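Salt-tolerant glutaminase (Micrococcus luteus, PDB 3AGD) is a glutaminase of the beta-lactamase clan that probably hydrolyses L-glutamine to L-glutamate and ammonium. Local coordinates at residues 170-175 against 182-187; 324-329 against 438-443; 375-380 against 387-392. All blocks are in the same frame, centred on the assembly; numbering follows the deposited sequence.

Contact 1. Residues 170-175 against 182-187; sequences LAHMLR and DSAEEI
The guanidinium of Arg175 reaches across to the backbone of Asp182, where NH1 donates to Asp182 O at 2.9 Å. The oxygen lies at the edge of the guanidinium, near its plane, but the N-H···O angle of 145° makes the bond a weak one. Arg175 CD, set by the first two torsions, lies 3.6 Å from Ala184 N; the bend at chi3 (53°) then turns NH1 to Asp182 O. A long side chain suits this place near the end of a helix because it can spend its methylenes on packing and its charge on a carbonyl. The carboxylate of Asp182 is not the target: Arg175 NH1 and Asp182 OD2 are 6.7 Å apart, and OD1 instead accepts from Gln122.

Next to the arginine, two small side chains let the backbones come close, Ala171 CB meeting Ala184 CB at 3.5 Å. The same Ala184 methyl serves a second partner. It sits over the centre of the His172 ring in a CH-pi contact, 3.6 Å from the centroid and only 6° off the ring normal. His172 CG, placed beside its own backbone N and anti to the carbonyl carbon, swings the ring over to this methyl. Ser183, just before the second helix, is its N-cap; its short side chain lets OG accept from Glu186 N at 3.1 Å.

The contact joins the last turns of helix 165-176 to the first turn of helix 184-195, two helices that also carry the glutamate-binding residues Asn167, Tyr191 and Cys195. Helix 114-123 packs against both segments, Leu118 touching Leu170 and Ile187, while Leu180 of the connecting loop covers Leu174 and Arg175.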
loop_
_atom_site.group_PDB
_atom_site.type_symbol
_atom_site.label_atom_id
_atom_site.label_comp_id
_atom_site.label_asym_id
_atom_site.label_seq_id
_atom_site.Cartn_x
_atom_site.Cartn_y
_atom_site.Cartn_z
ATOM N N LEU A 170 -14.334 22.579 -21.236
ATOM C CA LEU A 170 -14.684 21.461 -20.370
ATOM C C LEU A 170 -15.860 21.851 -19.476
ATOM O O LEU A 170 -16.822 21.096 -19.334
ATOM C CB LEU A 170 -13.482 21.054 -19.517
ATOM C CG LEU A 170 -12.228 20.590 -20.283
ATOM C CD1 LEU A 170 -11.117 20.249 -19.295
ATOM C CD2 LEU A 170 -12.564 19.371 -21.150
ATOM N N ALA A 171 -15.788 23.040 -18.889
ATOM C CA ALA A 171 -16.855 23.520 -18.021
ATOM C C ALA A 171 -18.196 23.565 -18.752
ATOM O O ALA A 171 -19.217 23.130 -18.214
ATOM C CB ALA A 171 -16.507 24.900 -17.472
ATOM N N HIS A 172 -18.204 24.094 -19.974
ATOM C CA HIS A 172 -19.447 24.161 -20.746
ATOM C C HIS A 172 -19.993 22.770 -21.036
ATOM O O HIS A 172 -21.193 22.530 -20.917
ATOM C CB HIS A 172 -19.232 24.913 -22.063
ATOM C CG HIS A 172 -19.350 26.402 -21.937
ATOM N ND1 HIS A 172 -20.537 27.031 -21.628
ATOM C CD2 HIS A 172 -18.432 27.387 -22.081
ATOM C CE1 HIS A 172 -20.346 28.337 -21.591
ATOM N NE2 HIS A 172 -19.076 28.581 -21.864
ATOM N N MET A 173 -19.115 21.848 -21.411
ATOM C CA MET A 173 -19.556 20.491 -21.701
ATOM C C MET A 173 -20.139 19.855 -20.443
ATOM O O MET A 173 -21.159 19.170 -20.497
ATOM C CB MET A 173 -18.389 19.643 -22.215
ATOM C CG MET A 173 -18.819 18.286 -22.776
ATOM S SD MET A 173 -19.832 18.417 -24.283
ATOM C CE MET A 173 -18.552 18.606 -25.520
ATOM N N LEU A 174 -19.494 20.080 -19.306
ATOM C CA LEU A 174 -19.980 19.507 -18.054
ATOM C C LEU A 174 -21.366 20.047 -17.686
ATOM O O LEU A 174 -22.203 19.298 -17.183
ATOM C CB LEU A 174 -18.978 19.767 -16.922
ATOM C CG LEU A 174 -17.628 19.045 -17.055
ATOM C CD1 LEU A 174 -16.678 19.523 -15.967
ATOM C CD2 LEU A 174 -17.823 17.537 -16.955
ATOM N N ARG A 175 -21.612 21.337 -17.930
ATOM C CA ARG A 175 -22.926 21.918 -17.638
ATOM C C ARG A 175 -23.947 21.217 -18.533
ATOM O O ARG A 175 -25.046 20.881 -18.105
ATOM C CB ARG A 175 -22.952 23.421 -17.951
ATOM C CG ARG A 175 -22.443 24.325 -16.842
ATOM C CD ARG A 175 -22.324 25.769 -17.323
ATOM N NE ARG A 175 -23.565 26.259 -17.914
ATOM C CZ ARG A 175 -24.651 26.584 -17.222
ATOM N NH1 ARG A 175 -24.659 26.480 -15.901
ATOM N NH2 ARG A 175 -25.739 26.999 -17.857
ATOM N N ASP A 182 -23.623 26.033 -11.944
ATOM C CA ASP A 182 -23.306 27.441 -12.140
ATOM C C ASP A 182 -22.611 27.660 -13.480
ATOM O O ASP A 182 -22.307 26.702 -14.187
ATOM C CB ASP A 182 -22.458 27.941 -10.975
ATOM C CG ASP A 182 -23.200 27.844 -9.653
ATOM O OD1 ASP A 182 -22.730 27.132 -8.740
ATOM O OD2 ASP A 182 -24.274 28.472 -9.533
ATOM N N SER A 183 -22.367 28.915 -13.840
ATOM C CA SER A 183 -21.749 29.206 -15.129
ATOM C C SER A 183 -20.353 28.634 -15.284
ATOM O O SER A 183 -19.636 28.424 -14.304
ATOM C CB SER A 183 -21.700 30.715 -15.379
ATOM O OG SER A 183 -20.763 31.337 -14.520
ATOM N N ALA A 184 -19.979 28.384 -16.535
ATOM C CA ALA A 184 -18.669 27.844 -16.863
ATOM C C ALA A 184 -17.603 28.816 -16.368
ATOM O O ALA A 184 -16.578 28.414 -15.813
ATOM C CB ALA A 184 -18.552 27.658 -18.374
ATOM N N GLU A 185 -17.866 30.103 -16.567
ATOM C CA GLU A 185 -16.949 31.153 -16.156
ATOM C C GLU A 185 -16.687 31.160 -14.644
ATOM O O GLU A 185 -15.548 31.343 -14.207
ATOM C CB GLU A 185 -17.499 32.513 -16.600
ATOM C CG GLU A 185 -16.628 33.692 -16.218
ATOM C CD GLU A 185 -15.308 33.714 -16.966
ATOM O OE1 GLU A 185 -14.465 34.584 -16.655
ATOM O OE2 GLU A 185 -15.118 32.868 -17.867
ATOM N N GLU A 186 -17.738 30.957 -13.855
ATOM C CA GLU A 186 -17.628 30.956 -12.394
ATOM C C GLU A 186 -16.856 29.752 -11.856
ATOM O O GLU A 186 -16.088 29.868 -10.900
ATOM C CB GLU A 186 -19.022 30.978 -11.760
ATOM C CG GLU A 186 -19.023 31.040 -10.238
ATOM C CD GLU A 186 -20.424 30.953 -9.645
ATOM O OE1 GLU A 186 -21.341 31.598 -10.198
ATOM O OE2 GLU A 186 -20.606 30.251 -8.625
ATOM N N ILE A 187 -17.069 28.591 -12.461
ATOM C CA ILE A 187 -16.378 27.392 -12.012
ATOM C C ILE A 187 -14.920 27.405 -12.450
ATOM O O ILE A 187 -14.040 26.999 -11.701
ATOM C CB ILE A 187 -17.086 26.127 -12.532
ATOM C CG1 ILE A 187 -18.501 26.069 -11.948
ATOM C CG2 ILE A 187 -16.309 24.887 -12.131
ATOM C CD1 ILE A 187 -18.535 26.115 -10.413
#

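Contact 2. Residues 324-329 against 438-443; sequences GDRVFL and RVEVED
Arg326 and Glu440 lean toward each other from two strands that are not direct neighbours, and only their charged ends meet. The salt bridge is long, with Arg326 NH2 3.8 Å from Glu440 OE2, and no hydrogen bond goes with it. Glu440 OE1 is hardly farther, 3.9 Å from both NH1 and NH2 of Arg326, so the attraction is spread over the two groups. Their planes stand 84° apart, nearly perpendicular, which rules out the side-by-side pairing of a two-bond arginine-carboxylate bridge.

In both residues CB points toward the other segment, and CG sits between the backbone N and the carbonyl carbon (chi1 74° for Arg326, 55° for Glu440). From this shared start the arginine chain bends at chi3 while the glutamate stays extended past CG, which lets the charged ends meet with the two side chains crossing at about a right angle. Arg438 takes another course, fully stretched, and its NE pairs with Glu440 OE1 at 3.1 Å, the closer of the carboxylate's two ion pairs. Glu440 thus stands between two arginines, a position suited to an acid because it would offset the repulsion of two like charges, Arg326 NH1 and Arg438 NE being 5.3 Å apart.

The CA atoms of Arg326 and Arg438, the nearest across the segments, are 8.9 Å apart because strand 406-417 runs between, parallel to strands 326-332 and 438-442. The side chains of Arg326, Arg438 and Glu440 all touch Thr406 of that middle strand, and the ionic network bridges over it on one face of the STAS sheet. Val439 points to the other face, against helix 419-434.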
loop_
_atom_site.group_PDB
_atom_site.type_symbol
_atom_site.label_atom_id
_atom_site.label_comp_id
_atom_site.label_asym_id
_atom_site.label_seq_id
_atom_site.Cartn_x
_atom_site.Cartn_y
_atom_site.Cartn_z
ATOM N N GLY A 324 4.452 -17.620 37.503
ATOM C CA GLY A 324 3.619 -18.625 38.119
ATOM C C GLY A 324 2.253 -18.718 37.476
ATOM O O GLY A 324 2.102 -19.213 36.363
ATOM N N ASP A 325 1.251 -18.218 38.182
ATOM C CA ASP A 325 -0.122 -18.263 37.706
ATOM C C ASP A 325 -0.534 -17.067 36.857
ATOM O O ASP A 325 -1.651 -17.034 36.334
ATOM C CB ASP A 325 -1.062 -18.355 38.893
ATOM C CG ASP A 325 -0.824 -17.244 39.891
ATOM O OD1 ASP A 325 0.146 -17.345 40.675
ATOM O OD2 ASP A 325 -1.594 -16.259 39.877
ATOM N N ARG A 326 0.328 -16.066 36.728
ATOM C CA ARG A 326 -0.072 -14.935 35.911
ATOM C C ARG A 326 0.865 -14.595 34.771
ATOM O O ARG A 326 2.081 -14.765 34.854
ATOM C CB ARG A 326 -0.332 -13.691 36.767
ATOM C CG ARG A 326 0.875 -12.975 37.325
ATOM C CD ARG A 326 0.414 -11.624 37.873
ATOM N NE ARG A 326 -0.798 -11.773 38.677
ATOM C CZ ARG A 326 -1.608 -10.776 39.019
ATOM N NH1 ARG A 326 -2.688 -11.022 39.756
ATOM N NH2 ARG A 326 -1.347 -9.536 38.621
ATOM N N VAL A 327 0.258 -14.110 33.698
ATOM C CA VAL A 327 0.962 -13.737 32.492
ATOM C C VAL A 327 0.850 -12.229 32.261
ATOM O O VAL A 327 -0.207 -11.636 32.477
ATOM C CB VAL A 327 0.362 -14.504 31.294
ATOM C CG1 VAL A 327 0.905 -13.963 29.986
ATOM C CG2 VAL A 327 0.678 -15.993 31.435
ATOM N N PHE A 328 1.950 -11.608 31.848
ATOM C CA PHE A 328 1.952 -10.178 31.568
ATOM C C PHE A 328 2.109 -10.039 30.068
ATOM O O PHE A 328 3.130 -10.423 29.496
ATOM C CB PHE A 328 3.107 -9.476 32.286
ATOM C CG PHE A 328 3.147 -9.747 33.756
ATOM C CD1 PHE A 328 3.456 -11.019 34.228
ATOM C CD2 PHE A 328 2.808 -8.758 34.669
ATOM C CE1 PHE A 328 3.427 -11.304 35.587
ATOM C CE2 PHE A 328 2.774 -9.030 36.035
ATOM C CZ PHE A 328 3.082 -10.308 36.495
ATOM N N LEU A 329 1.077 -9.507 29.431
ATOM C CA LEU A 329 1.078 -9.330 27.991
ATOM C C LEU A 329 1.061 -7.831 27.689
ATOM O O LEU A 329 0.043 -7.168 27.877
ATOM C CB LEU A 329 -0.166 -10.005 27.412
ATOM C CG LEU A 329 -0.238 -10.392 25.933
ATOM C CD1 LEU A 329 -1.675 -10.783 25.626
ATOM C CD2 LEU A 329 0.184 -9.248 25.039
ATOM N N ARG A 438 -8.593 -14.539 34.723
ATOM C CA ARG A 438 -8.807 -13.169 35.149
ATOM C C ARG A 438 -8.004 -12.224 34.270
ATOM O O ARG A 438 -6.800 -12.403 34.080
ATOM C CB ARG A 438 -8.386 -12.982 36.605
ATOM C CG ARG A 438 -8.261 -11.529 36.986
ATOM C CD ARG A 438 -7.840 -11.322 38.426
ATOM N NE ARG A 438 -7.753 -9.892 38.695
ATOM C CZ ARG A 438 -7.743 -9.352 39.906
ATOM N NH1 ARG A 438 -7.811 -10.128 40.978
ATOM N NH2 ARG A 438 -7.698 -8.034 40.044
ATOM N N VAL A 439 -8.671 -11.210 33.742
ATOM C CA VAL A 439 -7.999 -10.246 32.893
ATOM C C VAL A 439 -8.078 -8.843 33.469
ATOM O O VAL A 439 -9.163 -8.305 33.664
ATOM C CB VAL A 439 -8.623 -10.213 31.487
ATOM C CG1 VAL A 439 -7.834 -9.268 30.597
ATOM C CG2 VAL A 439 -8.659 -11.610 30.901
ATOM N N GLU A 440 -6.931 -8.250 33.764
ATOM C CA GLU A 440 -6.946 -6.889 34.262
ATOM C C GLU A 440 -6.228 -6.028 33.238
ATOM O O GLU A 440 -5.035 -6.200 32.980
ATOM C CB GLU A 440 -6.307 -6.796 35.648
ATOM C CG GLU A 440 -4.907 -7.322 35.779
ATOM C CD GLU A 440 -4.573 -7.623 37.230
ATOM O OE1 GLU A 440 -5.070 -8.644 37.758
ATOM O OE2 GLU A 440 -3.829 -6.832 37.848
ATOM N N VAL A 441 -6.988 -5.124 32.629
ATOM C CA VAL A 441 -6.466 -4.241 31.599
ATOM C C VAL A 441 -5.894 -2.941 32.148
ATOM O O VAL A 441 -6.623 -2.108 32.689
ATOM C CB VAL A 441 -7.566 -3.894 30.564
ATOM C CG1 VAL A 441 -6.963 -3.111 29.407
ATOM C CG2 VAL A 441 -8.233 -5.164 30.063
ATOM N N GLU A 442 -4.581 -2.779 32.008
ATOM C CA GLU A 442 -3.898 -1.574 32.456
ATOM C C GLU A 442 -3.906 -0.643 31.249
ATOM O O GLU A 442 -3.082 -0.771 30.342
ATOM C CB GLU A 442 -2.468 -1.908 32.883
ATOM C CG GLU A 442 -2.407 -3.025 33.917
ATOM C CD GLU A 442 -1.009 -3.267 34.449
ATOM O OE1 GLU A 442 -0.057 -3.286 33.640
ATOM O OE2 GLU A 442 -0.863 -3.450 35.677
ATOM N N ASP A 443 -4.857 0.289 31.252
ATOM C CA ASP A 443 -5.047 1.227 30.154
ATOM C C ASP A 443 -5.078 2.671 30.664
ATOM O O ASP A 443 -6.135 3.299 30.707
ATOM C CB ASP A 443 -6.364 0.867 29.450
ATOM C CG ASP A 443 -6.584 1.633 28.160
ATOM O OD1 ASP A 443 -5.618 2.225 27.631
ATOM O OD2 ASP A 443 -7.734 1.625 27.664
#

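Contact 3. Residues 375-380 against 387-392; sequences DRAALS and AVHEAA
Ala392 CB lies over one face of the Arg376 guanidinium, 3.6 Å from NE, while His389 O sits at the edge of the group, near its plane. From that edge NE donates to His389 O at 3.1 Å, but an N-H···O angle of 123° makes the bond weak. The His389 ring has Glu390 CG over one face, offset toward the rim, and a water at its edge, in plane. Ala377 approaches the ring off-centre, its CA 4.2 Å from the centroid and 29° from the normal, a loose CH-pi contact. The guanidinium and the imidazole are turned 39° from each other.

The water ties the ring to Ser380: it donates to Ser380 OG at 2.6 Å and is hydrogen-bonded to His389 ND1 at 3.2 Å. Serine fits here because its hydroxyl, held anti to the backbone N, accepts from the water and so links its helix to the ring. His389 CG takes the less roomy rotamer between N and carbonyl carbon, which sets the ring alongside the first helix. Arg376 crosses the histidine side chain at a slant, with its CD packed 3.4 Å from Ala392 CB. The small side chains of Ala377 and Ala392 let the ring and the arginine chain come close.

The carboxylate of Glu390 salt-bridges Arg413 of the second subunit, and Leu379 also packs on that subunit. Asp375 caps the first helix, OD1 accepting from Ala378 N. Val388 and Ala391 pack on helix 337-349, and Ala387 and Val388 on Val317 of strand 317-323. Together, helices 376-383 and 389-395 form a short helical hairpin with nearly antiparallel arms, lying in the sequence of the STAS region after helix 367-374 and before strand 406-417.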
loop_
_atom_site.group_PDB
_atom_site.type_symbol
_atom_site.label_atom_id
_atom_site.label_comp_id
_atom_site.label_asym_id
_atom_site.label_seq_id
_atom_site.Cartn_x
_atom_site.Cartn_y
_atom_site.Cartn_z
ATOM N N ASP A 375 11.236 -24.223 15.892
ATOM C CA ASP A 375 12.113 -23.138 16.315
ATOM C C ASP A 375 11.282 -21.863 16.236
ATOM O O ASP A 375 11.519 -20.989 15.399
ATOM C CB ASP A 375 13.330 -23.024 15.396
ATOM C CG ASP A 375 14.458 -22.227 16.026
ATOM O OD1 ASP A 375 14.180 -21.156 16.606
ATOM O OD2 ASP A 375 15.624 -22.669 15.939
ATOM N N ARG A 376 10.295 -21.787 17.121
ATOM C CA ARG A 376 9.371 -20.668 17.206
ATOM C C ARG A 376 10.029 -19.289 17.099
ATOM O O ARG A 376 9.595 -18.453 16.306
ATOM C CB ARG A 376 8.583 -20.786 18.513
ATOM C CG ARG A 376 7.494 -19.760 18.697
ATOM C CD ARG A 376 6.614 -20.080 19.902
ATOM N NE ARG A 376 7.381 -20.351 21.118
ATOM C CZ ARG A 376 7.828 -21.552 21.472
ATOM N NH1 ARG A 376 7.587 -22.606 20.703
ATOM N NH2 ARG A 376 8.515 -21.704 22.596
ATOM N N ALA A 377 11.071 -19.055 17.890
ATOM C CA ALA A 377 11.766 -17.768 17.875
ATOM C C ALA A 377 12.379 -17.419 16.517
ATOM O O ALA A 377 12.338 -16.265 16.089
ATOM C CB ALA A 377 12.846 -17.746 18.952
ATOM N N ALA A 378 12.951 -18.413 15.843
ATOM C CA ALA A 378 13.569 -18.193 14.536
ATOM C C ALA A 378 12.512 -17.845 13.489
ATOM O O ALA A 378 12.660 -16.878 12.738
ATOM C CB ALA A 378 14.341 -19.435 14.107
ATOM N N LEU A 379 11.449 -18.643 13.448
ATOM C CA LEU A 379 10.357 -18.430 12.506
ATOM C C LEU A 379 9.785 -17.024 12.665
ATOM O O LEU A 379 9.412 -16.383 11.682
ATOM C CB LEU A 379 9.259 -19.477 12.737
ATOM C CG LEU A 379 7.964 -19.433 11.912
ATOM C CD1 LEU A 379 7.040 -18.345 12.441
ATOM C CD2 LEU A 379 8.291 -19.211 10.439
ATOM N N SER A 380 9.727 -16.553 13.908
ATOM C CA SER A 380 9.197 -15.229 14.218
ATOM C C SER A 380 10.063 -14.101 13.657
ATOM O O SER A 380 9.563 -13.214 12.964
ATOM C CB SER A 380 9.063 -15.065 15.735
ATOM O OG SER A 380 8.585 -13.775 16.068
ATOM N N ALA A 387 6.992 -10.419 19.443
ATOM C CA ALA A 387 7.039 -11.272 20.631
ATOM C C ALA A 387 5.810 -12.169 20.791
ATOM O O ALA A 387 5.581 -12.733 21.863
ATOM C CB ALA A 387 7.224 -10.414 21.880
ATOM N N VAL A 388 5.026 -12.302 19.726
ATOM C CA VAL A 388 3.831 -13.144 19.761
ATOM C C VAL A 388 4.188 -14.553 20.225
ATOM O O VAL A 388 3.445 -15.186 20.982
ATOM C CB VAL A 388 3.174 -13.261 18.360
ATOM C CG1 VAL A 388 2.028 -14.273 18.400
ATOM C CG2 VAL A 388 2.664 -11.906 17.904
ATOM N N HIS A 389 5.342 -15.030 19.766
ATOM C CA HIS A 389 5.807 -16.369 20.091
ATOM C C HIS A 389 6.060 -16.588 21.576
ATOM O O HIS A 389 6.074 -17.729 22.038
ATOM C CB HIS A 389 7.084 -16.689 19.306
ATOM C CG HIS A 389 8.277 -15.887 19.730
ATOM N ND1 HIS A 389 8.437 -14.557 19.403
ATOM C CD2 HIS A 389 9.369 -16.229 20.455
ATOM C CE1 HIS A 389 9.575 -14.115 19.907
ATOM N NE2 HIS A 389 10.160 -15.110 20.551
ATOM N N GLU A 390 6.263 -15.508 22.324
ATOM C CA GLU A 390 6.521 -15.647 23.751
ATOM C C GLU A 390 5.297 -16.202 24.488
ATOM O O GLU A 390 5.419 -16.716 25.602
ATOM C CB GLU A 390 6.953 -14.303 24.355
ATOM C CG GLU A 390 8.128 -13.651 23.628
ATOM C CD GLU A 390 8.730 -12.478 24.391
ATOM O OE1 GLU A 390 7.983 -11.779 25.104
ATOM O OE2 GLU A 390 9.953 -12.244 24.264
ATOM N N ALA A 391 4.124 -16.110 23.866
ATOM C CA ALA A 391 2.900 -16.625 24.482
ATOM C C ALA A 391 2.968 -18.146 24.528
ATOM O O ALA A 391 2.653 -18.762 25.545
ATOM C CB ALA A 391 1.674 -16.183 23.693
ATOM N N ALA A 392 3.384 -18.746 23.418
ATOM C CA ALA A 392 3.502 -20.194 23.344
ATOM C C ALA A 392 4.534 -20.657 24.367
ATOM O O ALA A 392 4.354 -21.681 25.027
ATOM C CB ALA A 392 3.921 -20.616 21.939
HETATM O O HOH W 1 6.233 -14.040 17.204
#

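From the N terminus, contact 1 comes first and closes a short loop inside the glutaminase region, joining two successive helices. The chain then passes into the STAS region, where segment 324-329 opens contact 2. Before segment 438-443 completes it, contact 3 opens and closes within the long loop, pairing the two helices of a local hairpin. Contact 3 is therefore nested in contact 2, whereas contact 1 precedes both in series. Contacts 2 and 3 are neighbours, with centres about 19 Å apart; contact 1 is over 60 Å from either, centre to centre, across the middle of the chain. Contact 2 reaches across one strand of the STAS sheet; the other two are local helix pairings.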